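Local coordinates for ATP-dependent DNA helicase PIF1 (Candida albicans, PDB 7OTJ), which probably uses the energy of ATP hydrolysis to translocate 5'-3' along single-stranded DNA, unwinding duplexes and G-quadruplexes to keep nuclear and mitochondrial genomes stable, at residues C297-L305 with R417-W426. Sequence-based numbering, arbitrary orientation.
Sequences CIKNFDDQL and RTVVVEPEQW
Lys299 and Trp426 form one end of this contact. The lysine CE sits over one indole face, and the bends at chi3 and chi4 (-70° and -68°) bring NZ to 4.6 Å from the centroid of the Trp426 five-membered ring, an off-centre cation-pi contact. Ile298 reaches the benzene half of the same indole, its CD1 lying 3.8 Å from Trp426 CZ2.

Glu424 reaches across to both Lys299 and Phe301. Its chain crosses the lysine's at about a right angle, with Glu424 CB 3.6 Å from Lys299 CE, while the carboxylate comes to the edge of the Phe301 ring, Glu424 OE1 lying in the ring plane 3.4 Å from Phe301 CE1. Ring and carboxylate planes stand 86° apart. Lys299 CG lies over the centre of one phenyl face, and Pro443 touches both Phe301 and Trp426.

At the far end, Arg417 bends at chi3 and brings NH2 to 3.1 Å from Asp302 OD2, a salt bridge whose carboxylate and guanidinium planes are steeply inclined. The guanidinium also passes close to Gln304 CB. Next to it, Leu305 CD2 packs at 4.1 Å against Val419 CG2, and both residues rest on Phe408.

The loop between strands 294-297 and 310-316, within the Pif1 2B domain, thus runs alongside strands 416-420 and 424-429 of the SH3-like antiparallel sheet, opposite in direction. Side chains carry the attachment: a salt bridge beside the Leu305-Val419 packing at one end, a cation-pi contact beside the Ile298-Trp426 packing at the other. Lys299 NZ, 4.7 Å from Glu424 OE2, is probably drawn to that carboxylate without pairing directly.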
ATOM      1  N   CYS A 297      10.219  -8.162   2.937  1.00 62.44           N
ATOM      2  CA  CYS A 297       9.357  -9.195   3.488  1.00 65.01           C
ATOM      3  C   CYS A 297       7.911  -8.950   3.067  1.00 67.40           C
ATOM      4  O   CYS A 297       7.437  -7.812   3.058  1.00 73.56           O
ATOM      5  CB  CYS A 297       9.473  -9.210   5.010  1.00 69.13           C
ATOM      6  SG  CYS A 297       8.458 -10.445   5.816  1.00 76.93           S
ATOM      7  N   ILE A 298       7.201 -10.019   2.715  1.00 60.08           N
ATOM      8  CA  ILE A 298       5.830  -9.863   2.243  1.00 71.04           C
ATOM      9  C   ILE A 298       4.832 -10.630   3.113  1.00 72.81           C
ATOM     10  O   ILE A 298       3.718 -10.904   2.676  1.00 58.17           O
ATOM     11  CB  ILE A 298       5.702 -10.271   0.763  1.00 66.30           C
ATOM     12  CG1 ILE A 298       6.015 -11.759   0.592  1.00 64.24           C
ATOM     13  CG2 ILE A 298       6.611  -9.423  -0.107  1.00 58.44           C
ATOM     14  CD1 ILE A 298       5.841 -12.267  -0.822  1.00 57.78           C
ATOM     15  N   LYS A 299       5.209 -10.960   4.349  1.00 73.59           N
ATOM     16  CA  LYS A 299       4.299 -11.585   5.300  1.00 74.83           C
ATOM     17  C   LYS A 299       4.518 -10.971   6.674  1.00 79.63           C
ATOM     18  O   LYS A 299       5.647 -10.622   7.032  1.00 72.67           O
ATOM     19  CB  LYS A 299       4.498 -13.108   5.367  1.00 67.15           C
ATOM     20  CG  LYS A 299       3.560 -13.813   6.336  1.00 67.91           C
ATOM     21  CD  LYS A 299       3.591 -15.320   6.170  1.00 71.38           C
ATOM     22  CE  LYS A 299       2.944 -15.753   4.854  1.00 81.39           C
ATOM     23  NZ  LYS A 299       1.470 -15.516   4.784  1.00 75.09           N
ATOM     24  N   ASN A 300       3.432 -10.834   7.437  1.00 78.94           N
ATOM     25  CA  ASN A 300       3.501 -10.352   8.816  1.00 77.01           C
ATOM     26  C   ASN A 300       3.845 -11.526   9.724  1.00 76.26           C
ATOM     27  O   ASN A 300       2.972 -12.270  10.168  1.00 92.38           O
ATOM     28  CB  ASN A 300       2.186  -9.698   9.226  1.00 74.43           C
ATOM     29  CG  ASN A 300       1.828  -8.510   8.356  1.00 83.18           C
ATOM     30  OD1 ASN A 300       2.148  -7.367   8.684  1.00 78.89           O
ATOM     31  ND2 ASN A 300       1.155  -8.774   7.242  1.00 92.83           N
ATOM     32  N   PHE A 301       5.138 -11.716   9.989  1.00 78.71           N
ATOM     33  CA  PHE A 301       5.539 -12.778  10.906  1.00 77.67           C
ATOM     34  C   PHE A 301       5.400 -12.342  12.359  1.00 90.46           C
ATOM     35  O   PHE A 301       4.643 -12.935  13.133  1.00 94.52           O
ATOM     36  CB  PHE A 301       6.981 -13.201  10.625  1.00 78.39           C
ATOM     37  CG  PHE A 301       7.144 -14.003   9.375  1.00 81.50           C
ATOM     38  CD1 PHE A 301       6.642 -15.290   9.296  1.00 80.34           C
ATOM     39  CD2 PHE A 301       7.813 -13.479   8.284  1.00 82.20           C
ATOM     40  CE1 PHE A 301       6.792 -16.038   8.149  1.00 83.63           C
ATOM     41  CE2 PHE A 301       7.970 -14.222   7.132  1.00 77.12           C
ATOM     42  CZ  PHE A 301       7.459 -15.503   7.065  1.00 88.35           C
ATOM     43  N   ASP A 302       6.111 -11.289  12.732  1.00 98.03           N
ATOM     44  CA  ASP A 302       6.199 -10.826  14.105  1.00 97.11           C
ATOM     45  C   ASP A 302       5.363  -9.565  14.274  1.00 95.75           C
ATOM     46  O   ASP A 302       4.693  -9.100  13.349  1.00 96.61           O
ATOM     47  CB  ASP A 302       7.663 -10.575  14.483  1.00 95.60           C
ATOM     48  CG  ASP A 302       7.908 -10.669  15.975  1.00112.44           C
ATOM     49  OD1 ASP A 302       6.971 -11.044  16.711  1.00128.00           O
ATOM     50  OD2 ASP A 302       9.039 -10.365  16.411  1.00111.81           O
ATOM     51  N   ASP A 303       5.416  -9.011  15.481  1.00103.98           N
ATOM     52  CA  ASP A 303       4.938  -7.657  15.704  1.00106.68           C
ATOM     53  C   ASP A 303       5.957  -6.629  15.236  1.00107.48           C
ATOM     54  O   ASP A 303       5.588  -5.481  14.966  1.00105.20           O
ATOM     55  CB  ASP A 303       4.626  -7.455  17.189  1.00113.79           C
ATOM     56  CG  ASP A 303       3.889  -6.161  17.462  1.00125.13           C
ATOM     57  OD1 ASP A 303       3.269  -5.616  16.523  1.00126.33           O
ATOM     58  OD2 ASP A 303       3.934  -5.685  18.617  1.00125.26           O
ATOM     59  N   GLN A 304       7.222  -7.028  15.113  1.00106.82           N
ATOM     60  CA  GLN A 304       8.302  -6.171  14.648  1.00101.89           C
ATOM     61  C   GLN A 304       8.628  -6.383  13.176  1.00107.22           C
ATOM     62  O   GLN A 304       8.855  -5.413  12.451  1.00110.05           O
ATOM     63  CB  GLN A 304       9.559  -6.404  15.493  1.00105.09           C
ATOM     64  CG  GLN A 304      10.346  -5.142  15.799  1.00114.94           C
ATOM     65  CD  GLN A 304      11.406  -5.358  16.863  1.00122.10           C
ATOM     66  OE1 GLN A 304      11.630  -6.483  17.313  1.00125.90           O
ATOM     67  NE2 GLN A 304      12.060  -4.278  17.276  1.00110.30           N
ATOM     68  N   LEU A 305       8.635  -7.626  12.708  1.00106.23           N
ATOM     69  CA  LEU A 305       8.894  -7.936  11.307  1.00100.34           C
ATOM     70  C   LEU A 305       7.551  -8.198  10.634  1.00102.28           C
ATOM     71  O   LEU A 305       6.892  -9.203  10.917  1.00113.10           O
ATOM     72  CB  LEU A 305       9.821  -9.141  11.180  1.00102.32           C
ATOM     73  CG  LEU A 305      10.010  -9.721   9.780  1.00 91.42           C
ATOM     74  CD1 LEU A 305      10.574  -8.670   8.840  1.00100.61           C
ATOM     75  CD2 LEU A 305      10.918 -10.939   9.841  1.00 95.28           C
ATOM     76  N   ARG A 417      17.546  -6.701  12.601  1.00107.84           N
ATOM     77  CA  ARG A 417      17.281  -8.016  13.183  1.00105.48           C
ATOM     78  C   ARG A 417      17.450  -9.055  12.084  1.00 99.77           C
ATOM     79  O   ARG A 417      16.641  -9.109  11.153  1.00 95.21           O
ATOM     80  CB  ARG A 417      15.889  -8.082  13.798  1.00106.66           C
ATOM     81  CG  ARG A 417      15.572  -9.424  14.438  1.00100.75           C
ATOM     82  CD  ARG A 417      14.506  -9.285  15.512  1.00107.96           C
ATOM     83  NE  ARG A 417      13.215  -8.877  14.971  1.00113.08           N
ATOM     84  CZ  ARG A 417      12.193  -9.699  14.774  1.00107.06           C
ATOM     85  NH1 ARG A 417      12.279 -10.988  15.055  1.00102.43           N
ATOM     86  NH2 ARG A 417      11.054  -9.213  14.288  1.00106.50           N
ATOM     87  N   THR A 418      18.494  -9.869  12.195  1.00102.57           N
ATOM     88  CA  THR A 418      18.772 -10.911  11.219  1.00 93.82           C
ATOM     89  C   THR A 418      18.014 -12.175  11.597  1.00 93.08           C
ATOM     90  O   THR A 418      18.006 -12.576  12.766  1.00 89.29           O
ATOM     91  CB  THR A 418      20.273 -11.189  11.142  1.00100.21           C
ATOM     92  OG1 THR A 418      20.974  -9.958  10.923  1.00 99.15           O
ATOM     93  CG2 THR A 418      20.582 -12.149  10.004  1.00 94.31           C
ATOM     94  N   VAL A 419      17.381 -12.801  10.604  1.00 88.94           N
ATOM     95  CA  VAL A 419      16.548 -13.976  10.817  1.00 90.82           C
ATOM     96  C   VAL A 419      16.703 -14.909   9.623  1.00 82.31           C
ATOM     97  O   VAL A 419      17.132 -14.507   8.539  1.00 77.40           O
ATOM     98  CB  VAL A 419      15.055 -13.619  11.023  1.00 84.40           C
ATOM     99  CG1 VAL A 419      14.836 -12.960  12.375  1.00 85.63           C
ATOM    100  CG2 VAL A 419      14.563 -12.717   9.905  1.00 80.02           C
ATOM    101  N   VAL A 420      16.365 -16.174   9.846  1.00 74.68           N
ATOM    102  CA  VAL A 420      16.396 -17.187   8.798  1.00 75.86           C
ATOM    103  C   VAL A 420      14.997 -17.293   8.198  1.00 81.19           C
ATOM    104  O   VAL A 420      14.041 -17.665   8.887  1.00 83.01           O
ATOM    105  CB  VAL A 420      16.873 -18.541   9.347  1.00 76.17           C
ATOM    106  CG1 VAL A 420      16.252 -18.821  10.718  1.00 77.88           C
ATOM    107  CG2 VAL A 420      16.553 -19.659   8.361  1.00 72.67           C
ATOM    108  N   VAL A 421      14.879 -16.974   6.910  1.00 79.28           N
ATOM    109  CA  VAL A 421      13.581 -16.838   6.254  1.00 78.14           C
ATOM    110  C   VAL A 421      13.166 -18.202   5.712  1.00 76.04           C
ATOM    111  O   VAL A 421      13.777 -18.718   4.773  1.00 78.26           O
ATOM    112  CB  VAL A 421      13.629 -15.792   5.134  1.00 67.89           C
ATOM    113  CG1 VAL A 421      12.275 -15.672   4.463  1.00 73.63           C
ATOM    114  CG2 VAL A 421      14.077 -14.450   5.675  1.00 73.55           C
ATOM    115  N   GLU A 422      12.110 -18.777   6.290  1.00 72.75           N
ATOM    116  CA  GLU A 422      11.561 -20.057   5.869  1.00 79.24           C
ATOM    117  C   GLU A 422      10.505 -19.869   4.785  1.00 72.70           C
ATOM    118  O   GLU A 422       9.939 -18.783   4.638  1.00 72.16           O
ATOM    119  CB  GLU A 422      10.964 -20.787   7.071  1.00 77.93           C
ATOM    120  CG  GLU A 422      11.991 -21.212   8.109  1.00 77.22           C
ATOM    121  CD  GLU A 422      11.390 -22.066   9.207  1.00 85.84           C
ATOM    122  OE1 GLU A 422      10.429 -21.608   9.859  1.00 90.08           O
ATOM    123  OE2 GLU A 422      11.872 -23.200   9.412  1.00 97.70           O
ATOM    124  N   PRO A 423      10.216 -20.905   3.996  1.00 72.46           N
ATOM    125  CA  PRO A 423       9.154 -20.781   2.994  1.00 64.61           C
ATOM    126  C   PRO A 423       7.775 -20.727   3.637  1.00 71.28           C
ATOM    127  O   PRO A 423       7.540 -21.286   4.712  1.00 68.91           O
ATOM    128  CB  PRO A 423       9.322 -22.042   2.137  1.00 64.35           C
ATOM    129  CG  PRO A 423       9.983 -23.019   3.035  1.00 75.06           C
ATOM    130  CD  PRO A 423      10.900 -22.208   3.909  1.00 81.84           C
ATOM    131  N   GLU A 424       6.857 -20.046   2.950  1.00 66.94           N
ATOM    132  CA  GLU A 424       5.489 -19.858   3.406  1.00 60.03           C
ATOM    133  C   GLU A 424       4.529 -20.304   2.314  1.00 62.04           C
ATOM    134  O   GLU A 424       4.917 -20.484   1.158  1.00 68.55           O
ATOM    135  CB  GLU A 424       5.213 -18.396   3.765  1.00 64.07           C
ATOM    136  CG  GLU A 424       5.939 -17.920   4.998  1.00 67.25           C
ATOM    137  CD  GLU A 424       5.546 -18.706   6.226  1.00 76.40           C
ATOM    138  OE1 GLU A 424       6.447 -19.223   6.916  1.00 86.14           O
ATOM    139  OE2 GLU A 424       4.330 -18.821   6.491  1.00 80.85           O
ATOM    140  N   GLN A 425       3.265 -20.489   2.690  1.00 65.78           N
ATOM    141  CA  GLN A 425       2.233 -20.925   1.759  1.00 55.18           C
ATOM    142  C   GLN A 425       1.180 -19.838   1.585  1.00 60.83           C
ATOM    143  O   GLN A 425       0.673 -19.292   2.571  1.00 62.02           O
ATOM    144  CB  GLN A 425       1.574 -22.224   2.230  1.00 54.72           C
ATOM    145  CG  GLN A 425       0.526 -22.754   1.256  1.00 61.54           C
ATOM    146  CD  GLN A 425      -0.299 -23.895   1.821  1.00 64.20           C
ATOM    147  OE1 GLN A 425      -0.441 -24.038   3.035  1.00 73.49           O
ATOM    148  NE2 GLN A 425      -0.858 -24.709   0.937  1.00 64.96           N
ATOM    149  N   TRP A 426       0.860 -19.530   0.331  1.00 63.47           N
ATOM    150  CA  TRP A 426      -0.265 -18.679  -0.031  1.00 56.63           C
ATOM    151  C   TRP A 426      -1.314 -19.543  -0.714  1.00 53.27           C
ATOM    152  O   TRP A 426      -0.987 -20.342  -1.597  1.00 61.10           O
ATOM    153  CB  TRP A 426       0.169 -17.537  -0.955  1.00 60.54           C
ATOM    154  CG  TRP A 426       1.065 -16.512  -0.306  1.00 62.57           C
ATOM    155  CD1 TRP A 426       0.696 -15.295   0.190  1.00 59.46           C
ATOM    156  CD2 TRP A 426       2.478 -16.618  -0.093  1.00 66.25           C
ATOM    157  NE1 TRP A 426       1.789 -14.636   0.700  1.00 61.93           N
ATOM    158  CE2 TRP A 426       2.896 -15.428   0.540  1.00 65.26           C
ATOM    159  CE3 TRP A 426       3.429 -17.604  -0.373  1.00 59.20           C
ATOM    160  CZ2 TRP A 426       4.224 -15.197   0.896  1.00 60.18           C
ATOM    161  CZ3 TRP A 426       4.749 -17.373  -0.017  1.00 64.18           C
ATOM    162  CH2 TRP A 426       5.133 -16.179   0.610  1.00 59.36           C
TER